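Local coordinates for alpha-1,2-Mannosidase (Trichoderma reesei, PDB 1HCU), which probably trims alpha-1,2-linked mannose residues from high-mannose N-glycans as a calcium-dependent glycosyl hydrolase of family 47, at residues N52-S57 against P82-T87. Residues are numbered along the deposited sequence; the frame is centred on the assembly and turned at random.
Sequences NGWGSS and PQINFT. With NAG (2-acetamido-2-deoxy-beta-D-glucopyranose), chain F.
Phe86 drives the edge of its ring against one face of the Trp54 indole, CE1 lying 3.7 Å from Trp54 CG, in an edge-to-face pair whose planes meet at 56°. The CB bond of Trp54 already points to the 82-87 loop, and a chi1 of -74° sets CG beside the backbone N, with Phe86 over one indole face. Ile84 completes the apolar cluster: its CG2 sits over the centre of the Phe86 ring and also reaches Trp54 CD1 at 3.7 Å, while its CD1 packs on the Trp54 carbonyl oxygen, an atom also hydrogen-bonded to Tyr80. Within the (alpha/alpha)7 barrel of family 47 the contact ties the turn leading into helix 56-67 to the loop after helix 71-80, and helix 127-144 touches Phe86 as well. Polar contact is slighter: Trp54 NE1 gives a weak, bent bond to Asn85 O (3.0 Å, 131°), and another weak one to Thr88 O. Trp54, Ile84 and Phe86 are buried, whereas Asn85 is partly exposed and Thr87 exposed. In this Asn-X-Thr sequon Asn85 ND2 carries N-acetylglucosamine; Thr87 N closes an Asx turn on Asn85 OD1 (3.1 Å), and Thr87 OG1 adds a second in-plane bond, together restraining the amide's rotation.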
loop_
_atom_site.group_PDB
_atom_site.type_symbol
_atom_site.label_atom_id
_atom_site.label_comp_id
_atom_site.label_asym_id
_atom_site.label_seq_id
_atom_site.Cartn_x
_atom_site.Cartn_y
_atom_site.Cartn_z
ATOM N N ASN A 52 -10.836 7.798 -12.360
ATOM C CA ASN A 52 -12.014 8.634 -12.572
ATOM C C ASN A 52 -11.738 10.090 -12.982
ATOM O O ASN A 52 -12.631 10.932 -12.929
ATOM C CB ASN A 52 -12.890 8.595 -11.313
ATOM C CG ASN A 52 -13.324 7.188 -10.959
ATOM O OD1 ASN A 52 -14.038 6.543 -11.718
ATOM N ND2 ASN A 52 -12.878 6.699 -9.810
ATOM N N GLY A 53 -10.504 10.382 -13.380
ATOM C CA GLY A 53 -10.172 11.720 -13.824
ATOM C C GLY A 53 -10.148 12.839 -12.796
ATOM O O GLY A 53 -10.317 14.010 -13.150
ATOM N N TRP A 54 -9.937 12.498 -11.530
ATOM C CA TRP A 54 -9.883 13.509 -10.490
ATOM C C TRP A 54 -8.460 14.036 -10.258
ATOM O O TRP A 54 -8.257 14.932 -9.441
ATOM C CB TRP A 54 -10.467 12.965 -9.172
ATOM C CG TRP A 54 -11.976 12.850 -9.178
ATOM C CD1 TRP A 54 -12.872 13.792 -9.621
ATOM C CD2 TRP A 54 -12.760 11.747 -8.700
ATOM N NE1 TRP A 54 -14.162 13.339 -9.450
ATOM C CE2 TRP A 54 -14.123 12.090 -8.886
ATOM C CE3 TRP A 54 -12.446 10.504 -8.133
ATOM C CZ2 TRP A 54 -15.170 11.232 -8.525
ATOM C CZ3 TRP A 54 -13.491 9.650 -7.773
ATOM C CH2 TRP A 54 -14.837 10.023 -7.974
ATOM N N GLY A 55 -7.480 13.496 -10.978
ATOM C CA GLY A 55 -6.109 13.956 -10.807
ATOM C C GLY A 55 -5.329 13.110 -9.817
ATOM O O GLY A 55 -4.630 13.627 -8.941
ATOM N N SER A 56 -5.448 11.800 -9.979
ATOM C CA SER A 56 -4.800 10.818 -9.129
ATOM C C SER A 56 -3.345 11.137 -8.739
ATOM O O SER A 56 -3.046 11.322 -7.556
ATOM C CB SER A 56 -4.872 9.449 -9.825
ATOM O OG SER A 56 -4.481 8.407 -8.956
ATOM N N SER A 57 -2.447 11.208 -9.721
ATOM C CA SER A 57 -1.039 11.493 -9.439
ATOM C C SER A 57 -0.794 12.776 -8.644
ATOM O O SER A 57 0.119 12.829 -7.823
ATOM C CB SER A 57 -0.225 11.540 -10.741
ATOM O OG SER A 57 -0.153 10.261 -11.344
ATOM N N PRO A 82 -9.132 22.793 -4.815
ATOM C CA PRO A 82 -10.457 23.426 -4.824
ATOM C C PRO A 82 -11.172 23.290 -6.169
ATOM O O PRO A 82 -12.391 23.377 -6.236
ATOM C CB PRO A 82 -10.148 24.889 -4.504
ATOM C CG PRO A 82 -8.899 24.817 -3.706
ATOM C CD PRO A 82 -8.097 23.770 -4.430
ATOM N N GLN A 83 -10.409 23.089 -7.239
ATOM C CA GLN A 83 -10.991 22.959 -8.571
ATOM C C GLN A 83 -11.575 21.585 -8.852
ATOM O O GLN A 83 -12.458 21.452 -9.695
ATOM C CB GLN A 83 -9.947 23.275 -9.642
ATOM C CG GLN A 83 -9.633 24.743 -9.791
ATOM C CD GLN A 83 -8.352 24.977 -10.567
ATOM O OE1 GLN A 83 -7.256 24.935 -10.005
ATOM N NE2 GLN A 83 -8.482 25.209 -11.875
ATOM N N ILE A 84 -11.088 20.556 -8.168
ATOM C CA ILE A 84 -11.609 19.218 -8.423
ATOM C C ILE A 84 -13.099 19.127 -8.097
ATOM O O ILE A 84 -13.578 19.735 -7.136
ATOM C CB ILE A 84 -10.866 18.136 -7.599
ATOM C CG1 ILE A 84 -9.358 18.210 -7.848
ATOM C CG2 ILE A 84 -11.384 16.761 -7.998
ATOM C CD1 ILE A 84 -8.525 17.384 -6.870
ATOM N N ASN A 85 -13.833 18.376 -8.908
ATOM C CA ASN A 85 -15.260 18.200 -8.673
ATOM C C ASN A 85 -15.524 16.761 -8.229
ATOM O O ASN A 85 -15.759 15.877 -9.057
ATOM C CB ASN A 85 -16.067 18.496 -9.943
ATOM C CG ASN A 85 -17.542 18.689 -9.651
ATOM O OD1 ASN A 85 -18.084 18.069 -8.733
ATOM N ND2 ASN A 85 -18.197 19.545 -10.429
ATOM N N PHE A 86 -15.483 16.537 -6.922
ATOM C CA PHE A 86 -15.701 15.211 -6.357
ATOM C C PHE A 86 -17.170 14.827 -6.232
ATOM O O PHE A 86 -17.511 13.931 -5.459
ATOM C CB PHE A 86 -15.052 15.109 -4.974
ATOM C CG PHE A 86 -13.557 15.008 -5.007
ATOM C CD1 PHE A 86 -12.933 13.937 -5.638
ATOM C CD2 PHE A 86 -12.774 15.958 -4.364
ATOM C CE1 PHE A 86 -11.543 13.809 -5.623
ATOM C CE2 PHE A 86 -11.378 15.844 -4.341
ATOM C CZ PHE A 86 -10.761 14.764 -4.972
ATOM N N THR A 87 -18.047 15.496 -6.971
ATOM C CA THR A 87 -19.465 15.161 -6.906
ATOM C C THR A 87 -19.925 14.570 -8.228
ATOM O O THR A 87 -21.113 14.357 -8.441
ATOM C CB THR A 87 -20.350 16.385 -6.598
ATOM O OG1 THR A 87 -20.388 17.247 -7.741
ATOM C CG2 THR A 87 -19.810 17.154 -5.396
HETATM C C1 NAG F . -19.638 19.666 -10.322
HETATM C C2 NAG F . -20.067 21.128 -10.483
HETATM C C3 NAG F . -21.590 21.226 -10.363
HETATM C C4 NAG F . -22.285 20.265 -11.331
HETATM C C5 NAG F . -21.732 18.847 -11.147
HETATM C C6 NAG F . -22.286 17.894 -12.178
HETATM C C7 NAG F . -18.573 22.874 -9.757
HETATM C C8 NAG F . -17.834 23.524 -8.603
HETATM N N2 NAG F . -19.453 21.930 -9.444
HETATM O O3 NAG F . -22.004 22.558 -10.622
HETATM O O4 NAG F . -23.689 20.266 -11.081
HETATM O O5 NAG F . -20.296 18.845 -11.297
HETATM O O6 NAG F . -21.687 18.125 -13.443
HETATM O O7 NAG F . -18.343 23.222 -10.918
#